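PDB 4WFV: allergen Bos d 2, which probably carries pheromones as a secreted lipocalin of cattle, and is a major allergen of cow dander. Local coordinates for residues Cys48-Ile53 and Thr67-Arg72; Lys71-Tyr76 and Thr85-Val90. All blocks are in the same frame, centred on the assembly; numbering follows the deposited sequence.

Contact 1 (Cys48-Ile53 and Thr67-Arg72); sequences CESLSI and TEVAKR
Leu51 and Ala70 form a hydrogen-bonded pair in the antiparallel beta hairpin that joins strands 50-59 and 62-74 of the lipocalin barrel. Leu51 N reaches Ala70 O at 2.8 Å, and Ala70 N returns the bond to Leu51 O. One pair further on, Ile53 N bonds to Glu68 O at 2.8 Å, with the reciprocal Glu68 N to Ile53 O just as short. Four main-chain donors and four acceptors are thus satisfied between the strands.

Where the strand begins, a classic bulge sets Glu49 and Ser50 both opposite Ile45, and Arg72 N donates to Glu49 O at 2.9 Å. The Glu49 side chain leaves with CG anti to the backbone N (chi1 -175°) and bends at chi2, which brings its carboxylate between two cations. Arg72 NH1 meets OE1 of Glu49 at 3.1 Å, on the anti side and well out of the carboxylate plane, the two planes being 73° apart. Lys71 NZ makes a weak, longer salt bridge to Glu49 OE2, 3.3 Å away. A water binds Ser50 OG and, weakly, the same ammonium.

Arg72 NE has its strongest partner in Gly75 O, while Cys48 O accepts from Tyr78 OH. That same Cys48 O sits over the centre of the Arg72 guanidinium, 3.3 Å above its plane, and is not hydrogen-bonded to NH2.

Contact 2 (Lys71-Tyr76 and Thr85-Val90); sequences KRQEGY and TNTLEV
Thr87 and Gln73 touch lightly where two strands of the lipocalin barrel, 62-74 and 85-93, come near each other across the beginning of the intervening strand 77-81. Their CA atoms are 8.6 Å apart, too far for direct strand pairing, so the side chains span the gap: Gln73, extended through its first two torsions, brings OE1 to 4.3 Å from Thr87 CG2. Gln73 and Glu74 both face Val77, a classic beta bulge at the start of the turn into strand 77-81.

Leu88 contributes mainly main chain here, its side chain lying against Leu80, Thr100 and Val102. At Glu89 the segments close up. Its CA lies 3.2 Å from Tyr76 O in a CA-H...O contact, and its CG, anti to the backbone N (chi1 -176°), comes to 3.6 Å from the same oxygen. The Glu89 side chain also packs on Val77 of the intervening strand.

Val90 supplies the hydrogen bond between the segments: its N donates to Tyr76 O at 3.1 Å, with an N-H...O angle of 150° and the donor tilted somewhat from the carbonyl plane. Tyr76 O is therefore approached by consecutive residues of the strand. Alongside, Tyr76 CB and Val90 CB pack 4.3 Å apart, while Ile7 and Pro9 touch the Tyr76 side chain and Ile12 meets Val90.

The turn carrying Tyr76 is tied back to its own strand. Gly75 presents its carbonyl to Arg72, whose NH2 adds a weak bond. Tyr76 CD1 lies at the guanidinium edge, in its plane, and Arg72 NE holds Gly75 O at 2.8 Å.

In the fold
Contacts 1 and 2 lie about 9 Å apart, centre to centre, on the same side of the chain's centre and within one antiparallel sheet. Both use strand 62-74, sharing Lys71 and Arg72: contact 1 pairs it with its sheet neighbour 50-59, whereas contact 2 passes from its last residues and the turn that follows, past 77-81, to 85-93. Along the chain the order is 48-53, 67-72, 71-76 and 85-90, so contact 2 takes over where contact 1 ends. Packing also joins them directly, Ile53 CD1 lying 4.2 Å from Leu88 CD1, as is consistent with two buried side chains meeting inside a lipocalin barrel. Together they span four neighbouring strands of its wall, 77-81 lying between.

Contact 1 (Cys48-Ile53 and Thr67-Arg72)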
loop_
_atom_site.group_PDB
_atom_site.type_symbol
_atom_site.label_atom_id
_atom_site.label_comp_id
_atom_site.label_asym_id
_atom_site.label_seq_id
_atom_site.Cartn_x
_atom_site.Cartn_y
_atom_site.Cartn_z
ATOM N N CYS A 48 13.458 -5.335 9.870
ATOM C CA CYS A 48 12.925 -4.723 8.644
ATOM C C CYS A 48 13.777 -4.973 7.397
ATOM O O CYS A 48 13.624 -4.292 6.384
ATOM C CB CYS A 48 12.640 -3.226 8.838
ATOM S SG CYS A 48 11.432 -2.852 10.162
ATOM N N GLU A 49 14.654 -5.967 7.459
ATOM C CA GLU A 49 15.359 -6.399 6.259
ATOM C C GLU A 49 14.364 -7.051 5.303
ATOM O O GLU A 49 14.572 -7.064 4.089
ATOM C CB GLU A 49 16.490 -7.369 6.605
ATOM C CG GLU A 49 17.353 -7.758 5.412
ATOM C CD GLU A 49 18.100 -6.579 4.810
ATOM O OE1 GLU A 49 18.266 -5.551 5.502
ATOM O OE2 GLU A 49 18.525 -6.683 3.639
ATOM N N SER A 50 13.293 -7.605 5.860
ATOM C CA SER A 50 12.144 -8.045 5.075
ATOM C C SER A 50 10.846 -7.606 5.751
ATOM O O SER A 50 10.811 -7.350 6.965
ATOM C CB SER A 50 12.142 -9.566 4.887
ATOM O OG SER A 50 13.166 -9.970 3.995
ATOM N N LEU A 51 9.784 -7.506 4.960
ATOM C CA LEU A 51 8.448 -7.241 5.483
ATOM C C LEU A 51 7.523 -8.414 5.194
ATOM O O LEU A 51 7.569 -8.997 4.115
ATOM C CB LEU A 51 7.853 -5.975 4.865
ATOM C CG LEU A 51 8.612 -4.658 4.993
ATOM C CD1 LEU A 51 7.840 -3.558 4.278
ATOM C CD2 LEU A 51 8.841 -4.299 6.461
ATOM N N SER A 52 6.685 -8.760 6.161
ATOM C CA SER A 52 5.630 -9.730 5.939
ATOM C C SER A 52 4.321 -8.956 5.895
ATOM O O SER A 52 3.997 -8.240 6.836
ATOM C CB SER A 52 5.606 -10.755 7.073
ATOM O OG SER A 52 4.592 -11.716 6.862
ATOM N N ILE A 53 3.579 -9.071 4.797
ATOM C CA ILE A 53 2.358 -8.300 4.628
ATOM C C ILE A 53 1.185 -9.248 4.423
ATOM O O ILE A 53 1.181 -10.076 3.502
ATOM C CB ILE A 53 2.462 -7.340 3.429
ATOM C CG1 ILE A 53 3.695 -6.446 3.574
ATOM C CG2 ILE A 53 1.203 -6.488 3.311
ATOM C CD1 ILE A 53 3.980 -5.606 2.341
ATOM N N THR A 67 -0.558 -13.772 2.421
ATOM C CA THR A 67 0.605 -13.174 3.046
ATOM C C THR A 67 1.750 -13.186 2.044
ATOM O O THR A 67 2.080 -14.230 1.479
ATOM C CB THR A 67 1.023 -13.926 4.317
ATOM O OG1 THR A 67 -0.020 -13.824 5.296
ATOM C CG2 THR A 67 2.312 -13.337 4.890
ATOM N N GLU A 68 2.335 -12.016 1.815
ATOM C CA GLU A 68 3.483 -11.882 0.921
ATOM C C GLU A 68 4.696 -11.348 1.676
ATOM O O GLU A 68 4.563 -10.533 2.585
ATOM C CB GLU A 68 3.152 -10.944 -0.246
ATOM C CG GLU A 68 2.033 -11.425 -1.156
ATOM C CD GLU A 68 2.499 -12.479 -2.142
ATOM O OE1 GLU A 68 3.727 -12.647 -2.284
ATOM O OE2 GLU A 68 1.640 -13.140 -2.762
ATOM N N VAL A 69 5.887 -11.798 1.301
ATOM C CA VAL A 69 7.099 -11.300 1.925
ATOM C C VAL A 69 7.866 -10.439 0.935
ATOM O O VAL A 69 8.107 -10.846 -0.204
ATOM C CB VAL A 69 7.993 -12.454 2.429
ATOM C CG1 VAL A 69 9.282 -11.909 3.025
ATOM C CG2 VAL A 69 7.240 -13.286 3.454
ATOM N N ALA A 70 8.222 -9.235 1.365
ATOM C CA ALA A 70 8.995 -8.313 0.543
ATOM C C ALA A 70 10.410 -8.189 1.103
ATOM O O ALA A 70 10.592 -8.070 2.309
ATOM C CB ALA A 70 8.321 -6.951 0.512
ATOM N N LYS A 71 11.404 -8.205 0.226
ATOM C CA LYS A 71 12.808 -8.135 0.637
ATOM C C LYS A 71 13.400 -6.752 0.406
ATOM O O LYS A 71 13.212 -6.171 -0.655
ATOM C CB LYS A 71 13.616 -9.164 -0.152
ATOM C CG LYS A 71 15.115 -9.114 0.112
ATOM C CD LYS A 71 15.458 -9.516 1.531
ATOM C CE LYS A 71 16.958 -9.425 1.768
ATOM N NZ LYS A 71 17.329 -9.769 3.168
ATOM N N ARG A 72 14.132 -6.225 1.389
ATOM C CA ARG A 72 14.736 -4.904 1.252
ATOM C C ARG A 72 15.765 -4.869 0.122
ATOM O O ARG A 72 16.648 -5.729 0.039
ATOM C CB ARG A 72 15.404 -4.468 2.559
ATOM C CG ARG A 72 16.626 -3.587 2.333
ATOM C CD ARG A 72 17.215 -3.113 3.647
ATOM N NE ARG A 72 16.275 -2.256 4.354
ATOM C CZ ARG A 72 16.209 -2.159 5.677
ATOM N NH1 ARG A 72 17.027 -2.881 6.435
ATOM N NH2 ARG A 72 15.322 -1.350 6.239
HETATM O O HOH W 1 15.605 -10.790 5.893
#

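Contact 2 (Lys71-Tyr76 and Thr85-Val90)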
loop_
_atom_site.group_PDB
_atom_site.type_symbol
_atom_site.label_atom_id
_atom_site.label_comp_id
_atom_site.label_asym_id
_atom_site.label_seq_id
_atom_site.Cartn_x
_atom_site.Cartn_y
_atom_site.Cartn_z
ATOM N N LYS A 71 11.404 -8.205 0.226
ATOM C CA LYS A 71 12.808 -8.135 0.637
ATOM C C LYS A 71 13.400 -6.752 0.406
ATOM O O LYS A 71 13.212 -6.171 -0.655
ATOM C CB LYS A 71 13.616 -9.164 -0.152
ATOM C CG LYS A 71 15.115 -9.114 0.112
ATOM C CD LYS A 71 15.458 -9.516 1.531
ATOM C CE LYS A 71 16.958 -9.425 1.768
ATOM N NZ LYS A 71 17.329 -9.769 3.168
ATOM N N ARG A 72 14.132 -6.225 1.389
ATOM C CA ARG A 72 14.736 -4.904 1.252
ATOM C C ARG A 72 15.765 -4.869 0.122
ATOM O O ARG A 72 16.648 -5.729 0.039
ATOM C CB ARG A 72 15.404 -4.468 2.559
ATOM C CG ARG A 72 16.626 -3.587 2.333
ATOM C CD ARG A 72 17.215 -3.113 3.647
ATOM N NE ARG A 72 16.275 -2.256 4.354
ATOM C CZ ARG A 72 16.209 -2.159 5.677
ATOM N NH1 ARG A 72 17.027 -2.881 6.435
ATOM N NH2 ARG A 72 15.322 -1.350 6.239
ATOM N N GLN A 73 15.637 -3.864 -0.738
ATOM C CA GLN A 73 16.609 -3.590 -1.790
ATOM C C GLN A 73 17.635 -2.591 -1.255
ATOM O O GLN A 73 18.812 -2.919 -1.085
ATOM C CB GLN A 73 15.886 -3.025 -3.014
ATOM C CG GLN A 73 16.780 -2.614 -4.185
ATOM C CD GLN A 73 15.972 -2.200 -5.411
ATOM O OE1 GLN A 73 15.393 -3.041 -6.100
ATOM N NE2 GLN A 73 15.919 -0.903 -5.678
ATOM N N GLU A 74 17.178 -1.371 -0.991
ATOM C CA GLU A 74 17.991 -0.325 -0.374
ATOM C C GLU A 74 17.067 0.566 0.440
ATOM O O GLU A 74 15.935 0.801 0.040
ATOM C CB GLU A 74 18.692 0.532 -1.434
ATOM C CG GLU A 74 19.657 -0.220 -2.335
ATOM C CD GLU A 74 20.834 -0.807 -1.581
ATOM O OE1 GLU A 74 21.335 -0.163 -0.635
ATOM O OE2 GLU A 74 21.258 -1.923 -1.942
ATOM N N GLY A 75 17.546 1.076 1.571
ATOM C CA GLY A 75 16.732 1.951 2.398
ATOM C C GLY A 75 15.425 1.281 2.763
ATOM O O GLY A 75 15.413 0.160 3.259
ATOM N N TYR A 76 14.313 1.966 2.506
ATOM C CA TYR A 76 13.009 1.369 2.756
ATOM C C TYR A 76 12.282 1.048 1.449
ATOM O O TYR A 76 11.053 1.148 1.356
ATOM C CB TYR A 76 12.184 2.268 3.673
ATOM C CG TYR A 76 12.899 2.543 4.976
ATOM C CD1 TYR A 76 13.022 1.551 5.943
ATOM C CD2 TYR A 76 13.473 3.776 5.222
ATOM C CE1 TYR A 76 13.696 1.792 7.138
ATOM C CE2 TYR A 76 14.138 4.033 6.414
ATOM C CZ TYR A 76 14.247 3.038 7.362
ATOM O OH TYR A 76 14.912 3.303 8.545
ATOM N N THR A 85 6.177 -7.801 -10.987
ATOM C CA THR A 85 7.275 -7.473 -10.101
ATOM C C THR A 85 7.079 -6.074 -9.560
ATOM O O THR A 85 6.821 -5.133 -10.311
ATOM C CB THR A 85 8.608 -7.584 -10.837
ATOM O OG1 THR A 85 8.733 -8.911 -11.358
ATOM C CG2 THR A 85 9.764 -7.313 -9.886
ATOM N N ASN A 86 7.183 -5.959 -8.243
ATOM C CA ASN A 86 6.918 -4.715 -7.548
ATOM C C ASN A 86 8.109 -4.222 -6.768
ATOM O O ASN A 86 8.803 -5.002 -6.122
ATOM C CB ASN A 86 5.811 -4.937 -6.525
ATOM C CG ASN A 86 4.535 -5.433 -7.144
ATOM O OD1 ASN A 86 3.748 -4.644 -7.652
ATOM N ND2 ASN A 86 4.306 -6.741 -7.084
ATOM N N THR A 87 8.306 -2.914 -6.783
ATOM C CA THR A 87 9.024 -2.296 -5.680
ATOM C C THR A 87 7.987 -1.637 -4.800
ATOM O O THR A 87 6.984 -1.118 -5.290
ATOM C CB THR A 87 10.074 -1.273 -6.124
ATOM O OG1 THR A 87 9.490 -0.314 -7.011
ATOM C CG2 THR A 87 11.238 -1.979 -6.824
ATOM N N LEU A 88 8.218 -1.705 -3.497
ATOM C CA LEU A 88 7.348 -1.078 -2.514
ATOM C C LEU A 88 8.216 -0.290 -1.555
ATOM O O LEU A 88 9.082 -0.852 -0.888
ATOM C CB LEU A 88 6.537 -2.137 -1.754
ATOM C CG LEU A 88 5.516 -1.636 -0.723
ATOM C CD1 LEU A 88 4.386 -2.640 -0.570
ATOM C CD2 LEU A 88 6.157 -1.328 0.626
ATOM N N GLU A 89 7.973 1.013 -1.498
ATOM C CA GLU A 89 8.746 1.907 -0.656
ATOM C C GLU A 89 7.849 2.527 0.402
ATOM O O GLU A 89 6.778 3.034 0.092
ATOM C CB GLU A 89 9.358 3.028 -1.494
ATOM C CG GLU A 89 10.257 3.948 -0.676
ATOM C CD GLU A 89 10.782 5.129 -1.462
ATOM O OE1 GLU A 89 10.478 5.248 -2.663
ATOM O OE2 GLU A 89 11.513 5.953 -0.871
ATOM N N VAL A 90 8.285 2.489 1.653
ATOM C CA VAL A 90 7.599 3.233 2.703
ATOM C C VAL A 90 8.050 4.689 2.606
ATOM O O VAL A 90 9.218 4.994 2.839
ATOM C CB VAL A 90 7.916 2.663 4.104
ATOM C CG1 VAL A 90 7.186 3.469 5.184
ATOM C CG2 VAL A 90 7.525 1.194 4.171
#